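Local coordinates for pectate lyase (Bacillus, PDB 3VMV), which probably cleaves polygalacturonate, the acidic backbone of pectin, by beta-elimination, as a secreted polysaccharide lyase of family 1, at residues 177-182 and 206-211; 230-235 and 265-270; 241-246 and 304-309. One frame throughout, in Å; residues are numbered along the deposited sequence.

Contact 1 (177-182 and 206-211); sequences KTMLVG and SRVPLI. With SO4 (sulfate ion), chain C.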
loop_
_atom_site.group_PDB
_atom_site.type_symbol
_atom_site.label_atom_id
_atom_site.label_comp_id
_atom_site.label_asym_id
_atom_site.label_seq_id
_atom_site.Cartn_x
_atom_site.Cartn_y
_atom_site.Cartn_z
ATOM N N LYS A 177 -4.346 8.361 -8.527
ATOM C CA LYS A 177 -3.578 8.736 -7.323
ATOM C C LYS A 177 -3.245 7.488 -6.506
ATOM O O LYS A 177 -4.004 7.067 -5.625
ATOM C CB LYS A 177 -4.345 9.751 -6.464
ATOM C CG LYS A 177 -4.845 10.969 -7.235
ATOM C CD LYS A 177 -5.658 11.916 -6.294
ATOM C CE LYS A 177 -6.942 11.264 -5.778
ATOM N NZ LYS A 177 -7.680 12.298 -4.945
ATOM N N THR A 178 -2.105 6.870 -6.804
ATOM C CA THR A 178 -1.935 5.463 -6.398
ATOM C C THR A 178 -1.737 5.224 -4.889
ATOM O O THR A 178 -2.525 4.482 -4.285
ATOM C CB THR A 178 -0.800 4.816 -7.195
ATOM O OG1 THR A 178 -0.909 5.187 -8.580
ATOM C CG2 THR A 178 -0.881 3.281 -7.149
ATOM N N MET A 179 -0.717 5.839 -4.288
ATOM C CA MET A 179 -0.349 5.543 -2.905
ATOM C C MET A 179 0.169 6.766 -2.204
ATOM O O MET A 179 1.029 7.493 -2.731
ATOM C CB MET A 179 0.785 4.524 -2.877
ATOM C CG MET A 179 0.399 3.189 -3.435
ATOM S SD MET A 179 1.705 1.941 -3.272
ATOM C CE MET A 179 3.087 2.704 -4.124
ATOM N N LEU A 180 -0.325 7.013 -0.990
ATOM C CA LEU A 180 0.163 8.118 -0.164
ATOM C C LEU A 180 0.886 7.552 1.067
ATOM O O LEU A 180 0.461 6.504 1.629
ATOM C CB LEU A 180 -1.072 8.932 0.291
ATOM C CG LEU A 180 -1.203 10.354 0.762
ATOM C CD1 LEU A 180 -0.751 11.301 -0.345
ATOM C CD2 LEU A 180 -2.661 10.610 1.156
ATOM N N VAL A 181 1.962 8.219 1.487
ATOM C CA VAL A 181 2.566 7.929 2.771
ATOM C C VAL A 181 2.706 9.265 3.444
ATOM O O VAL A 181 3.694 9.979 3.224
ATOM C CB VAL A 181 3.934 7.221 2.610
ATOM C CG1 VAL A 181 4.587 6.974 3.982
ATOM C CG2 VAL A 181 3.775 5.913 1.847
ATOM N N GLY A 182 1.750 9.608 4.303
ATOM C CA GLY A 182 1.658 10.933 4.907
ATOM C C GLY A 182 0.756 11.827 4.062
ATOM O O GLY A 182 1.067 12.089 2.911
ATOM N N SER A 206 0.185 8.920 -10.999
ATOM C CA SER A 206 1.115 9.525 -10.008
ATOM C C SER A 206 1.039 8.853 -8.658
ATOM O O SER A 206 0.270 7.923 -8.461
ATOM C CB SER A 206 0.824 11.026 -9.823
ATOM O OG SER A 206 -0.395 11.204 -9.110
ATOM N N ARG A 207 1.874 9.327 -7.736
ATOM C CA ARG A 207 1.912 8.865 -6.341
ATOM C C ARG A 207 2.302 7.409 -6.238
ATOM O O ARG A 207 1.494 6.558 -5.829
ATOM C CB ARG A 207 0.582 9.052 -5.612
ATOM C CG ARG A 207 0.029 10.475 -5.570
ATOM C CD ARG A 207 -1.076 10.457 -4.517
ATOM N NE ARG A 207 -1.714 11.775 -4.370
ATOM C CZ ARG A 207 -2.804 11.972 -3.623
ATOM N NH1 ARG A 207 -3.408 10.952 -3.028
ATOM N NH2 ARG A 207 -3.310 13.210 -3.530
ATOM N N VAL A 208 3.539 7.103 -6.619
ATOM C CA VAL A 208 3.998 5.702 -6.589
ATOM C C VAL A 208 5.262 5.464 -5.761
ATOM O O VAL A 208 6.277 4.950 -6.278
ATOM C CB VAL A 208 4.140 5.106 -8.024
ATOM C CG1 VAL A 208 4.026 3.593 -7.986
ATOM C CG2 VAL A 208 3.043 5.662 -8.942
ATOM N N PRO A 209 5.226 5.809 -4.456
ATOM C CA PRO A 209 4.200 6.525 -3.684
ATOM C C PRO A 209 4.516 8.036 -3.626
ATOM O O PRO A 209 5.635 8.477 -3.974
ATOM C CB PRO A 209 4.357 5.937 -2.270
ATOM C CG PRO A 209 5.705 5.132 -2.290
ATOM C CD PRO A 209 6.357 5.432 -3.604
ATOM N N LEU A 210 3.550 8.809 -3.131
ATOM C CA LEU A 210 3.787 10.152 -2.611
ATOM C C LEU A 210 4.263 9.951 -1.172
ATOM O O LEU A 210 3.520 9.396 -0.358
ATOM C CB LEU A 210 2.496 10.989 -2.650
ATOM C CG LEU A 210 2.603 12.474 -2.321
ATOM C CD1 LEU A 210 1.247 13.127 -2.606
ATOM C CD2 LEU A 210 3.035 12.752 -0.850
ATOM N N ILE A 211 5.528 10.302 -0.894
ATOM C CA ILE A 211 6.079 10.043 0.435
ATOM C C ILE A 211 6.403 11.351 1.108
ATOM O O ILE A 211 7.247 12.098 0.626
ATOM C CB ILE A 211 7.380 9.169 0.382
ATOM C CG1 ILE A 211 7.163 7.899 -0.433
ATOM C CG2 ILE A 211 7.843 8.796 1.816
ATOM C CD1 ILE A 211 8.477 7.200 -0.766
HETATM S S SO4 C . -0.297 16.828 -3.860
HETATM O O1 SO4 C . 0.223 17.570 -2.685
HETATM O O2 SO4 C . -1.220 15.790 -3.390
HETATM O O3 SO4 C . -0.977 17.762 -4.757
HETATM O O4 SO4 C . 0.802 16.160 -4.580
HETATM O O HOH W 1 -3.014 8.065 -3.013
HETATM O O HOH W 2 -6.160 13.150 -2.554
#
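S206 O takes two donors from T178: the backbone N at 3.1 Å and the hydroxyl OG1 at 3.0 Å, the latter nearly along the C=O axis. OG1 stands beside the backbone N of T178 (chi1 -44°), which lets one residue use both donors on one oxygen. M179 N donates to R207 O over 2.8 Å. Through R207-P209, with a cis peptide before P209, the register slips by one residue; the parallel ladder then resumes as M179 O accepts L210 N and V181 N donates to L210 O at 2.7 Å.

The extended side chain of R207 runs alongside K177 and L180. K177 CD lies over one guanidinium face, 3.9 Å from R207 CZ, and L180 CD1 over the opposite face, 3.8 Å from R207 NH1. NH1 donates in plane to a water that donates in turn to K177 O, while NH2 shares a second water with K177 NZ and adds a weak 3.3 Å bond to sulfate O2. K177 NZ also forms salt bridges with D150 and D153. With an alanine in place of R207, the sulfate and both waters would probably lose an N-H partner, and a gap would be likely to open between K177 CD and L180 CD1.

The two segments lie on successive coils of a parallel beta-helix: strand 156-158 flanks 177-181, strand 231-234 flanks 210-212, and M179, V181 and P209 pack on Y196 of strand 192-197.

Contact 2 (230-235 and 265-270); sequences AINSRV and VGWFYG. With SO4 (sulfate ion), chain C.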
loop_
_atom_site.group_PDB
_atom_site.type_symbol
_atom_site.label_atom_id
_atom_site.label_comp_id
_atom_site.label_asym_id
_atom_site.label_seq_id
_atom_site.Cartn_x
_atom_site.Cartn_y
_atom_site.Cartn_z
ATOM N N ALA A 230 6.472 8.823 -10.654
ATOM C CA ALA A 230 6.332 7.676 -9.766
ATOM C C ALA A 230 6.668 8.006 -8.328
ATOM O O ALA A 230 5.820 8.527 -7.599
ATOM C CB ALA A 230 7.209 6.491 -10.285
ATOM N N ILE A 231 7.892 7.763 -7.901
ATOM C CA ILE A 231 8.253 8.013 -6.475
ATOM C C ILE A 231 8.479 9.504 -6.205
ATOM O O ILE A 231 9.324 10.132 -6.849
ATOM C CB ILE A 231 9.541 7.263 -6.154
ATOM C CG1 ILE A 231 9.396 5.773 -6.452
ATOM C CG2 ILE A 231 9.930 7.479 -4.664
ATOM C CD1 ILE A 231 10.732 5.037 -6.462
ATOM N N ASN A 232 7.689 10.076 -5.278
ATOM C CA ASN A 232 7.766 11.489 -4.996
ATOM C C ASN A 232 8.174 11.620 -3.546
ATOM O O ASN A 232 7.375 11.366 -2.673
ATOM C CB ASN A 232 6.403 12.130 -5.235
ATOM C CG ASN A 232 6.434 13.652 -5.062
ATOM O OD1 ASN A 232 7.485 14.247 -4.809
ATOM N ND2 ASN A 232 5.263 14.302 -5.249
ATOM N N SER A 233 9.430 12.021 -3.315
ATOM C CA SER A 233 9.971 12.085 -1.974
ATOM C C SER A 233 10.013 13.521 -1.485
ATOM O O SER A 233 10.705 14.366 -2.087
ATOM C CB SER A 233 11.385 11.469 -1.981
ATOM O OG SER A 233 11.915 11.366 -0.668
ATOM N N ARG A 234 9.282 13.781 -0.389
ATOM C CA ARG A 234 8.996 15.134 0.080
ATOM C C ARG A 234 9.356 15.314 1.539
ATOM O O ARG A 234 9.286 14.358 2.318
ATOM C CB ARG A 234 7.477 15.412 -0.093
ATOM C CG ARG A 234 7.097 15.598 -1.573
ATOM C CD ARG A 234 5.653 15.264 -1.877
ATOM N NE ARG A 234 4.763 16.349 -1.472
ATOM C CZ ARG A 234 3.638 16.635 -2.108
ATOM N NH1 ARG A 234 2.894 17.640 -1.664
ATOM N NH2 ARG A 234 3.264 15.938 -3.199
ATOM N N VAL A 235 9.659 16.564 1.913
ATOM C CA VAL A 235 9.858 16.988 3.324
ATOM C C VAL A 235 10.630 15.981 4.152
ATOM O O VAL A 235 10.184 15.484 5.193
ATOM C CB VAL A 235 8.557 17.434 4.084
ATOM C CG1 VAL A 235 8.127 18.814 3.602
ATOM C CG2 VAL A 235 7.425 16.449 3.956
ATOM N N VAL A 265 11.757 8.974 -9.867
ATOM C CA VAL A 265 11.935 9.473 -8.511
ATOM C C VAL A 265 12.299 10.945 -8.566
ATOM O O VAL A 265 12.911 11.393 -9.536
ATOM C CB VAL A 265 13.013 8.619 -7.753
ATOM C CG1 VAL A 265 14.363 8.725 -8.398
ATOM C CG2 VAL A 265 13.059 8.971 -6.247
ATOM N N GLY A 266 11.887 11.697 -7.546
ATOM C CA GLY A 266 12.261 13.098 -7.428
ATOM C C GLY A 266 11.323 13.783 -6.470
ATOM O O GLY A 266 10.668 13.111 -5.651
ATOM N N TRP A 267 11.264 15.114 -6.581
ATOM C CA TRP A 267 10.422 15.917 -5.705
ATOM C C TRP A 267 9.496 16.687 -6.631
ATOM O O TRP A 267 9.987 17.447 -7.469
ATOM C CB TRP A 267 11.304 16.890 -4.902
ATOM C CG TRP A 267 10.481 17.902 -4.123
ATOM C CD1 TRP A 267 9.231 17.690 -3.596
ATOM C CD2 TRP A 267 10.843 19.247 -3.777
ATOM N NE1 TRP A 267 8.796 18.820 -2.961
ATOM C CE2 TRP A 267 9.765 19.786 -3.044
ATOM C CE3 TRP A 267 11.959 20.047 -4.018
ATOM C CZ2 TRP A 267 9.772 21.095 -2.566
ATOM C CZ3 TRP A 267 11.970 21.340 -3.535
ATOM C CH2 TRP A 267 10.881 21.847 -2.807
ATOM N N PHE A 268 8.188 16.466 -6.465
ATOM C CA PHE A 268 7.179 17.006 -7.384
ATOM C C PHE A 268 5.987 17.604 -6.641
ATOM O O PHE A 268 5.648 17.183 -5.529
ATOM C CB PHE A 268 6.654 15.880 -8.283
ATOM C CG PHE A 268 7.741 15.047 -8.904
ATOM C CD1 PHE A 268 8.576 15.592 -9.879
ATOM C CD2 PHE A 268 7.932 13.741 -8.512
ATOM C CE1 PHE A 268 9.568 14.792 -10.465
ATOM C CE2 PHE A 268 8.931 12.951 -9.101
ATOM C CZ PHE A 268 9.741 13.482 -10.055
ATOM N N TYR A 269 5.373 18.598 -7.288
ATOM C CA TYR A 269 3.984 19.054 -7.008
ATOM C C TYR A 269 3.818 19.973 -5.804
ATOM O O TYR A 269 3.030 20.912 -5.855
ATOM C CB TYR A 269 2.989 17.893 -6.804
ATOM C CG TYR A 269 2.986 16.830 -7.893
ATOM C CD1 TYR A 269 3.032 17.162 -9.236
ATOM C CD2 TYR A 269 2.917 15.499 -7.543
ATOM C CE1 TYR A 269 3.022 16.166 -10.220
ATOM C CE2 TYR A 269 2.922 14.492 -8.503
ATOM C CZ TYR A 269 2.963 14.831 -9.835
ATOM O OH TYR A 269 2.928 13.828 -10.793
ATOM N N GLY A 270 4.501 19.696 -4.708
ATOM C CA GLY A 270 4.258 20.473 -3.507
ATOM C C GLY A 270 5.045 20.037 -2.289
ATOM O O GLY A 270 5.983 19.248 -2.406
HETATM S S SO4 C . -0.297 16.828 -3.860
HETATM O O1 SO4 C . 0.223 17.570 -2.685
HETATM O O2 SO4 C . -1.220 15.790 -3.390
HETATM O O3 SO4 C . -0.977 17.762 -4.757
HETATM O O4 SO4 C . 0.802 16.160 -4.580
#
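F268 O is gripped by N232 ND2 at 2.9 Å and, weakly, by G270 N of its own turn. The other half of the same amide answers in kind: N232 OD1 accepts F268 N, also at 2.9 Å, and the side chain thus clasps both backbone polar atoms of one residue. CG of N232 is anti to the backbone N (chi1 -175°), which carries the amide across to F268. The ND2 bond is fairly straight (160° at the hydrogen) and lies in the amide plane of N232, yet each donor of the pair stands above the acceptor's carbonyl plane. N232 ND2 also meets Y269 CD2 at 3.5 Å, with amide and ring planes 81° apart.

Before this clasp the segments pair as parallel strands, successive coils of the right-handed beta-helix of pectate lyases. S233 N donates to G266 O over 2.9 Å and G266 N weakly to I231 O, while I231 CG2 packs on V265 CG2. G266 ends the ladder; its carbonyl carbon lies over a face of the F268 ring, and a CB there would collide with that ring.

Beyond it, W267 crosses R234 at about a right angle, W267 CD1 lying 3.6 Å from R234 CG, and the indole NE1 is fixed by G270 O. The G270 backbone covers one face of the R234 guanidinium. R234 holds the sulfate with two nitrogens, NH1 to O1 at 2.9 Å and NH2 to O4 at 2.8 Å with O4 in plane at the edge, while R234 NE is hydrogen-bonded to S271 OG.

Contact 3 (241-246 and 304-309); sequences VENNYF and YQVQSA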
loop_
_atom_site.group_PDB
_atom_site.type_symbol
_atom_site.label_atom_id
_atom_site.label_comp_id
_atom_site.label_asym_id
_atom_site.label_seq_id
_atom_site.Cartn_x
_atom_site.Cartn_y
_atom_site.Cartn_z
ATOM N N VAL A 241 15.792 3.111 -3.109
ATOM C CA VAL A 241 15.187 2.583 -4.350
ATOM C C VAL A 241 16.186 1.616 -4.914
ATOM O O VAL A 241 17.183 2.024 -5.481
ATOM C CB VAL A 241 14.900 3.711 -5.304
ATOM C CG1 VAL A 241 14.178 3.228 -6.567
ATOM C CG2 VAL A 241 14.104 4.817 -4.569
ATOM N N GLU A 242 15.897 0.325 -4.722
ATOM C CA GLU A 242 16.912 -0.727 -4.959
ATOM C C GLU A 242 16.414 -1.819 -5.885
ATOM O O GLU A 242 15.400 -2.496 -5.630
ATOM C CB GLU A 242 17.244 -1.336 -3.575
ATOM C CG GLU A 242 18.322 -2.410 -3.620
ATOM C CD GLU A 242 18.513 -3.099 -2.264
ATOM O OE1 GLU A 242 17.523 -3.156 -1.502
ATOM O OE2 GLU A 242 19.636 -3.628 -2.042
ATOM N N ASN A 243 17.153 -2.020 -6.967
ATOM C CA ASN A 243 16.895 -3.160 -7.857
ATOM C C ASN A 243 15.449 -3.251 -8.325
ATOM O O ASN A 243 14.822 -4.316 -8.304
ATOM C CB ASN A 243 17.349 -4.490 -7.214
ATOM C CG ASN A 243 18.851 -4.566 -7.011
ATOM O OD1 ASN A 243 19.587 -3.541 -7.000
ATOM N ND2 ASN A 243 19.333 -5.796 -6.818
ATOM N N ASN A 244 14.906 -2.113 -8.732
ATOM C CA ASN A 244 13.598 -2.072 -9.364
ATOM C C ASN A 244 13.726 -1.962 -10.861
ATOM O O ASN A 244 14.743 -1.488 -11.350
ATOM C CB ASN A 244 12.776 -0.865 -8.873
ATOM C CG ASN A 244 12.584 -0.830 -7.366
ATOM O OD1 ASN A 244 11.669 -1.457 -6.836
ATOM N ND2 ASN A 244 13.425 -0.079 -6.678
ATOM N N TYR A 245 12.673 -2.368 -11.565
ATOM C CA TYR A 245 12.625 -2.276 -13.012
ATOM C C TYR A 245 11.594 -1.230 -13.416
ATOM O O TYR A 245 10.453 -1.318 -12.951
ATOM C CB TYR A 245 12.285 -3.659 -13.617
ATOM C CG TYR A 245 12.618 -3.772 -15.059
ATOM C CD1 TYR A 245 13.854 -4.290 -15.405
ATOM C CD2 TYR A 245 11.751 -3.368 -16.060
ATOM C CE1 TYR A 245 14.248 -4.411 -16.671
ATOM C CE2 TYR A 245 12.194 -3.490 -17.440
ATOM C CZ TYR A 245 13.443 -4.010 -17.661
ATOM O OH TYR A 245 13.992 -4.168 -18.914
ATOM N N PHE A 246 12.004 -0.239 -14.233
ATOM C CA PHE A 246 11.076 0.786 -14.666
ATOM C C PHE A 246 11.003 0.777 -16.192
ATOM O O PHE A 246 12.040 0.786 -16.855
ATOM C CB PHE A 246 11.636 2.169 -14.295
ATOM C CG PHE A 246 11.782 2.421 -12.822
ATOM C CD1 PHE A 246 10.790 3.116 -12.118
ATOM C CD2 PHE A 246 12.903 1.967 -12.117
ATOM C CE1 PHE A 246 10.929 3.389 -10.759
ATOM C CE2 PHE A 246 13.060 2.259 -10.769
ATOM C CZ PHE A 246 12.086 2.947 -10.061
ATOM N N TYR A 304 17.241 -8.800 4.570
ATOM C CA TYR A 304 16.318 -9.087 3.498
ATOM C C TYR A 304 17.077 -9.788 2.366
ATOM O O TYR A 304 18.314 -9.810 2.341
ATOM C CB TYR A 304 15.593 -7.809 3.000
ATOM C CG TYR A 304 16.513 -6.767 2.394
ATOM C CD1 TYR A 304 16.669 -6.651 1.015
ATOM C CD2 TYR A 304 17.254 -5.900 3.218
ATOM C CE1 TYR A 304 17.530 -5.720 0.451
ATOM C CE2 TYR A 304 18.105 -4.937 2.670
ATOM C CZ TYR A 304 18.257 -4.850 1.270
ATOM O OH TYR A 304 19.104 -3.896 0.767
ATOM N N GLN A 305 16.316 -10.381 1.460
ATOM C CA GLN A 305 16.860 -10.980 0.245
ATOM C C GLN A 305 16.396 -10.162 -0.918
ATOM O O GLN A 305 15.190 -9.813 -0.973
ATOM C CB GLN A 305 16.337 -12.409 0.125
ATOM C CG GLN A 305 16.919 -13.309 1.170
ATOM C CD GLN A 305 18.364 -13.632 0.888
ATOM O OE1 GLN A 305 18.729 -13.974 -0.243
ATOM N NE2 GLN A 305 19.209 -13.521 1.916
ATOM N N VAL A 306 17.309 -9.872 -1.835
ATOM C CA VAL A 306 16.970 -9.000 -2.971
ATOM C C VAL A 306 17.482 -9.604 -4.269
ATOM O O VAL A 306 18.636 -10.028 -4.374
ATOM C CB VAL A 306 17.459 -7.555 -2.716
ATOM C CG1 VAL A 306 18.983 -7.483 -2.522
ATOM C CG2 VAL A 306 17.029 -6.629 -3.868
ATOM N N GLN A 307 16.584 -9.720 -5.243
ATOM C CA GLN A 307 16.937 -10.204 -6.591
ATOM C C GLN A 307 17.518 -9.087 -7.445
ATOM O O GLN A 307 17.448 -7.922 -7.091
ATOM C CB GLN A 307 15.674 -10.704 -7.285
ATOM C CG GLN A 307 14.954 -11.834 -6.571
ATOM C CD GLN A 307 13.716 -12.220 -7.374
ATOM O OE1 GLN A 307 12.748 -11.476 -7.418
ATOM N NE2 GLN A 307 13.821 -13.286 -8.128
ATOM N N SER A 308 18.089 -9.432 -8.601
ATOM C CA SER A 308 18.406 -8.372 -9.546
ATOM C C SER A 308 17.095 -7.759 -10.061
ATOM O O SER A 308 16.016 -8.352 -9.920
ATOM C CB SER A 308 19.191 -8.943 -10.722
ATOM O OG SER A 308 18.353 -9.761 -11.541
ATOM N N ALA A 309 17.196 -6.578 -10.652
ATOM C CA ALA A 309 16.003 -5.925 -11.203
ATOM C C ALA A 309 15.342 -6.793 -12.255
ATOM O O ALA A 309 14.106 -6.837 -12.320
ATOM C CB ALA A 309 16.380 -4.557 -11.795
#
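The E242 carboxylate and the Y304 ring come from opposite directions, their planes 71° apart, with OE2 at the edge of the ring and in its plane. Y304 OH lies 2.9 Å from E242 OE1 and equally far from OE2; either bond would be weak. The extended chain of E242 delivers the carboxylate to this point, where H217 NE2 is a further partner of OE1 and the H217 ring meets that of Y304 edge-to-face. V306 CG1 touches E242 OE2 at 3.9 Å.

N243 ND2 donates to Q307 O in a bond 2.9 Å long and almost straight (171°). The oxygen lies in the amide plane, although the donor is tilted 34° from the carbonyl plane. V306 crosses N243 at about a right angle and sets its CG2 3.8 Å from N243 ND2. Further on, A309 CB rests on N244 O at 3.5 Å, and A309 CA-H points to N243 O, while Y245 packs on V283 and V285.

N244 OD1 accepts a hydrogen bond from N221 N, and N244 N is hydrogen-bonded to N282 OD1, on adjacent coils, consistent with the asparagine ladder of pectate lyase turns. Against this turn lies the start of helix 309-319, N-capped by S308. Because E242 is buried, its carboxylate probably depends on H217 and Y304 for compensation; segment 304-309 is held to the beta-helix by a few directional polar bonds together with the packing of A309 and V306.

Contacts 1 and 2 are buried and follow each other through the beta-helix: strands 210-212 and 231-234 are neighbours, joined by probable hydrogen bonds of I211 N to N232 O and I211 O to R234 N. Each pairs parallel strands and presents an arginine to the same sulfate, probably from the crystallisation liquor (R207 only weakly), an arrangement consistent with a groove that receives an acidic polysaccharide. Contact 3, about 19 Å from contact 1 between centres, is only partly buried and has no strand pairing; there a C-terminal loop and helix start lean on a turn through side-chain polar bonds. It still meets contact 2 through the packing of I231 on V241, side chains of consecutive strands.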